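Putative oxidoreductase molybdopterin-binding subunit (Sulfolobus tokodaii, PDB 4ZOH) probably acts as the molybdenum-containing catalytic subunit of an aldehyde oxidase- or xanthine dehydrogenase-like hydroxylase, holding a pterin cytosine dinucleotide. Local coordinates at residues P243-T246 / E247-S251; S492-L495 / L496-K500. One frame throughout, in Å; residues are numbered along the deposited sequence.

Overall arrangement
The chain runs from the hammerhead region at its N terminus into the first of two molybdopterin cofactor-binding regions, and there it meets contact 1. Strand 239-241 ends, and residues 243-244 lead into the short helix 245-251, with strand 254-266 after it. Contact 2 follows much later, inside the long helix 486-512 of the second of these regions. Each contact is local and joins consecutive residues, so neither closes a long loop. The two stand in series, without nesting or crossing. The centres of contact 1 and contact 2 are about 41 Å apart, on opposite sides of the chain's centre. Contact 1 touches other protein chains, and its Arg245 side chain lies about 9 Å from an iron-sulfur cluster; contact 2 packs within its own chain.

Contact 1. Residues P243-T246 / E247-S251; sequences PTRT and EEFIS
Thr244 and Glu247 form a capping box at the start of helix 245-251. Thr244 is the N-cap, and its OG1 accepts from Glu247 N at 3.1 Å in a nearly straight bond. Glu247 returns the bond. Its CB packs against Pro243 CB and lies 3.3 Å from Thr244 O. CG then passes 3.3 Å from Thr244 OG1. With CG beside its own backbone N (chi1 -73°) and the chain extended beyond it, the carboxylate comes back to the cap. There OE2 accepts a hydrogen bond from Thr244 N at 3.0 Å, the donor lying above the carboxylate plane. OE2 also bonds Tyr92 OH, and OE1 makes a salt bridge to Arg38, so both oxygens of this buried acid are engaged.

Right after the cap, the bent chain of Arg245 lays CG and CD beside the ring of Phe249, one turn on, with CD 3.4 Å from CE2. The Arg245 guanidinium hydrogen-bonds Pro164 O and the backbone of another protein chain. Glu248 turns its carboxylate to Arg168, in a salt bridge. On the partly exposed flank Thr246 and Ile250 run alongside each other, and Thr246 CG2 meets Ile250 CD1 at 3.8 Å.

Contact 2. Residues S492-L495 / L496-K500; sequences SAVL and LASQK
Leu496 lies over the preceding turn of helix 486-512, where its backbone N donates to Ser492 O at 3.0 Å. This is an ordinary alpha-helical i to i+4 bond. The side chain follows the same carbonyl. Its CG sits beside the backbone N (chi1 -65°), which brings CG to 3.5 Å from Ser492 O. CB lies 3.7 Å from both Ser492 O and Ala493 O. Leu495 is the other residue most covered here. Its backbone O accepts from Gln499 N, and Gln499 CB rests 3.4 Å from that oxygen. The branched end of Leu495 leaves this turn and packs on helix 446-458 and on Thr665.

Val494 O has two donors, both from Ser498. The backbone N reaches it at 2.9 Å. The hydroxyl OG also donates at 2.9 Å, from the opposite face of the carbonyl plane and 37° out of it. A serine bonding back to the preceding turn in this way satisfies its own hydroxyl inside a buried helix face. With an alanine here the OG is gone, and Val494 O would probably keep the backbone N as its one donor from this residue, with a small gap opened toward Ala454 and Val457.

Those two residues belong to helix 446-458, which meets Leu495 through Ile453 and Val457. Strand 420-427 touches Ala493, Val494 and Ser498, and strand 553-559 packs on Leu496 through Ala556 and Tyr558.

Contact 1. Residues P243-T246 / E247-S251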
loop_
_atom_site.group_PDB
_atom_site.type_symbol
_atom_site.label_atom_id
_atom_site.label_comp_id
_atom_site.label_asym_id
_atom_site.label_seq_id
_atom_site.Cartn_x
_atom_site.Cartn_y
_atom_site.Cartn_z
ATOM N N PRO A 243 -7.513 -16.706 6.628
ATOM C CA PRO A 243 -7.801 -17.949 7.380
ATOM C C PRO A 243 -6.544 -18.759 7.664
ATOM O O PRO A 243 -5.538 -18.673 6.892
ATOM C CB PRO A 243 -8.748 -18.714 6.439
ATOM C CG PRO A 243 -8.280 -18.246 5.087
ATOM C CD PRO A 243 -7.938 -16.812 5.223
ATOM N N THR A 244 -6.554 -19.508 8.752
ATOM C CA THR A 244 -5.524 -20.543 8.907
ATOM C C THR A 244 -5.770 -21.674 7.880
ATOM O O THR A 244 -6.865 -21.776 7.240
ATOM C CB THR A 244 -5.549 -21.152 10.298
ATOM O OG1 THR A 244 -6.730 -21.942 10.397
ATOM C CG2 THR A 244 -5.520 -20.034 11.419
ATOM N N ARG A 245 -4.780 -22.530 7.693
ATOM C CA ARG A 245 -4.951 -23.623 6.685
ATOM C C ARG A 245 -5.999 -24.652 7.221
ATOM O O ARG A 245 -6.753 -25.221 6.443
ATOM C CB ARG A 245 -3.580 -24.319 6.384
ATOM C CG ARG A 245 -3.660 -25.571 5.507
ATOM C CD ARG A 245 -4.326 -25.331 4.158
ATOM N NE ARG A 245 -3.446 -24.407 3.457
ATOM C CZ ARG A 245 -3.517 -24.066 2.176
ATOM N NH1 ARG A 245 -4.533 -24.502 1.414
ATOM N NH2 ARG A 245 -2.595 -23.219 1.671
ATOM N N THR A 246 -6.018 -24.893 8.531
ATOM C CA THR A 246 -7.141 -25.703 9.141
ATOM C C THR A 246 -8.509 -25.147 8.728
ATOM O O THR A 246 -9.363 -25.872 8.170
ATOM C CB THR A 246 -6.996 -25.885 10.651
ATOM O OG1 THR A 246 -5.726 -26.492 10.904
ATOM C CG2 THR A 246 -8.113 -26.767 11.262
ATOM N N GLU A 247 -8.688 -23.843 8.891
ATOM C CA GLU A 247 -9.906 -23.206 8.414
ATOM C C GLU A 247 -10.166 -23.469 6.949
ATOM O O GLU A 247 -11.321 -23.769 6.537
ATOM C CB GLU A 247 -9.819 -21.670 8.642
ATOM C CG GLU A 247 -9.981 -21.301 10.128
ATOM C CD GLU A 247 -10.045 -19.794 10.267
ATOM O OE1 GLU A 247 -11.126 -19.184 10.068
ATOM O OE2 GLU A 247 -8.986 -19.243 10.540
ATOM N N GLU A 248 -9.109 -23.306 6.126
ATOM C CA GLU A 248 -9.290 -23.419 4.699
ATOM C C GLU A 248 -9.812 -24.855 4.431
ATOM O O GLU A 248 -10.791 -25.023 3.767
ATOM C CB GLU A 248 -7.934 -23.166 3.948
ATOM C CG GLU A 248 -8.153 -22.961 2.464
ATOM C CD GLU A 248 -8.714 -21.597 2.077
ATOM O OE1 GLU A 248 -8.618 -21.299 0.861
ATOM O OE2 GLU A 248 -9.252 -20.796 2.963
ATOM N N PHE A 249 -9.170 -25.872 5.010
ATOM C CA PHE A 249 -9.558 -27.262 4.729
ATOM C C PHE A 249 -11.007 -27.527 5.061
ATOM O O PHE A 249 -11.679 -28.160 4.300
ATOM C CB PHE A 249 -8.673 -28.265 5.513
ATOM C CG PHE A 249 -7.432 -28.645 4.768
ATOM C CD1 PHE A 249 -7.543 -29.337 3.554
ATOM C CD2 PHE A 249 -6.161 -28.308 5.263
ATOM C CE1 PHE A 249 -6.424 -29.693 2.819
ATOM C CE2 PHE A 249 -5.033 -28.684 4.552
ATOM C CZ PHE A 249 -5.150 -29.373 3.334
ATOM N N ILE A 250 -11.464 -26.958 6.184
ATOM C CA ILE A 250 -12.788 -27.184 6.711
ATOM C C ILE A 250 -13.889 -26.398 5.972
ATOM O O ILE A 250 -15.067 -26.806 5.927
ATOM C CB ILE A 250 -12.615 -26.917 8.204
ATOM C CG1 ILE A 250 -12.255 -28.215 8.891
ATOM C CG2 ILE A 250 -13.661 -26.056 8.838
ATOM C CD1 ILE A 250 -11.618 -27.958 10.225
ATOM N N SER A 251 -13.510 -25.297 5.344
ATOM C CA SER A 251 -14.519 -24.403 4.769
ATOM C C SER A 251 -14.460 -24.169 3.282
ATOM O O SER A 251 -15.325 -23.491 2.716
ATOM C CB SER A 251 -14.461 -23.047 5.516
ATOM O OG SER A 251 -13.166 -22.468 5.469
#

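Contact 2. Residues S492-L495 / L496-K500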
loop_
_atom_site.group_PDB
_atom_site.type_symbol
_atom_site.label_atom_id
_atom_site.label_comp_id
_atom_site.label_asym_id
_atom_site.label_seq_id
_atom_site.Cartn_x
_atom_site.Cartn_y
_atom_site.Cartn_z
ATOM N N SER A 492 -8.467 -14.217 -27.773
ATOM C CA SER A 492 -9.176 -13.654 -28.941
ATOM C C SER A 492 -9.489 -12.188 -28.721
ATOM O O SER A 492 -9.304 -11.357 -29.661
ATOM C CB SER A 492 -10.425 -14.469 -29.231
ATOM O OG SER A 492 -10.049 -15.780 -29.638
ATOM N N ALA A 493 -9.885 -11.828 -27.475
ATOM C CA ALA A 493 -10.064 -10.374 -27.204
ATOM C C ALA A 493 -8.720 -9.598 -27.425
ATOM O O ALA A 493 -8.685 -8.475 -27.987
ATOM C CB ALA A 493 -10.687 -10.140 -25.805
ATOM N N VAL A 494 -7.610 -10.208 -26.996
ATOM C CA VAL A 494 -6.260 -9.596 -27.183
ATOM C C VAL A 494 -5.953 -9.393 -28.707
ATOM O O VAL A 494 -5.473 -8.344 -29.154
ATOM C CB VAL A 494 -5.181 -10.436 -26.415
ATOM C CG1 VAL A 494 -3.739 -10.154 -26.902
ATOM C CG2 VAL A 494 -5.288 -10.241 -24.872
ATOM N N LEU A 495 -6.302 -10.399 -29.504
ATOM C CA LEU A 495 -6.068 -10.374 -30.942
ATOM C C LEU A 495 -6.884 -9.229 -31.600
ATOM O O LEU A 495 -6.327 -8.405 -32.348
ATOM C CB LEU A 495 -6.448 -11.770 -31.450
ATOM C CG LEU A 495 -5.830 -12.515 -32.594
ATOM C CD1 LEU A 495 -4.384 -12.192 -32.835
ATOM C CD2 LEU A 495 -6.017 -14.000 -32.292
ATOM N N LEU A 496 -8.178 -9.125 -31.273
ATOM C CA LEU A 496 -9.008 -8.010 -31.740
ATOM C C LEU A 496 -8.471 -6.619 -31.366
ATOM O O LEU A 496 -8.423 -5.695 -32.216
ATOM C CB LEU A 496 -10.454 -8.159 -31.225
ATOM C CG LEU A 496 -11.293 -9.360 -31.723
ATOM C CD1 LEU A 496 -12.651 -9.358 -31.037
ATOM C CD2 LEU A 496 -11.455 -9.292 -33.266
ATOM N N ALA A 497 -8.007 -6.459 -30.112
ATOM C CA ALA A 497 -7.626 -5.113 -29.684
ATOM C C ALA A 497 -6.356 -4.751 -30.357
ATOM O O ALA A 497 -6.178 -3.601 -30.765
ATOM C CB ALA A 497 -7.449 -5.044 -28.180
ATOM N N SER A 498 -5.431 -5.718 -30.443
ATOM C CA SER A 498 -4.132 -5.450 -31.101
ATOM C C SER A 498 -4.361 -5.077 -32.570
ATOM O O SER A 498 -3.725 -4.181 -33.071
ATOM C CB SER A 498 -3.243 -6.692 -31.004
ATOM O OG SER A 498 -3.001 -6.985 -29.650
ATOM N N GLN A 499 -5.286 -5.797 -33.226
ATOM C CA GLN A 499 -5.616 -5.566 -34.651
ATOM C C GLN A 499 -6.177 -4.132 -34.818
ATOM O O GLN A 499 -5.669 -3.371 -35.669
ATOM C CB GLN A 499 -6.578 -6.664 -35.203
ATOM C CG GLN A 499 -6.866 -6.546 -36.738
ATOM C CD GLN A 499 -5.569 -6.525 -37.589
ATOM O OE1 GLN A 499 -4.681 -7.378 -37.418
ATOM N NE2 GLN A 499 -5.431 -5.517 -38.448
ATOM N N LYS A 500 -7.137 -3.740 -33.947
ATOM C CA LYS A 500 -7.687 -2.362 -33.934
ATOM C C LYS A 500 -6.568 -1.340 -33.814
ATOM O O LYS A 500 -6.571 -0.339 -34.539
ATOM C CB LYS A 500 -8.676 -2.118 -32.789
ATOM C CG LYS A 500 -10.039 -2.775 -32.928
ATOM C CD LYS A 500 -11.102 -1.815 -32.380
ATOM C CE LYS A 500 -12.362 -2.533 -31.927
ATOM N NZ LYS A 500 -12.233 -2.900 -30.492
#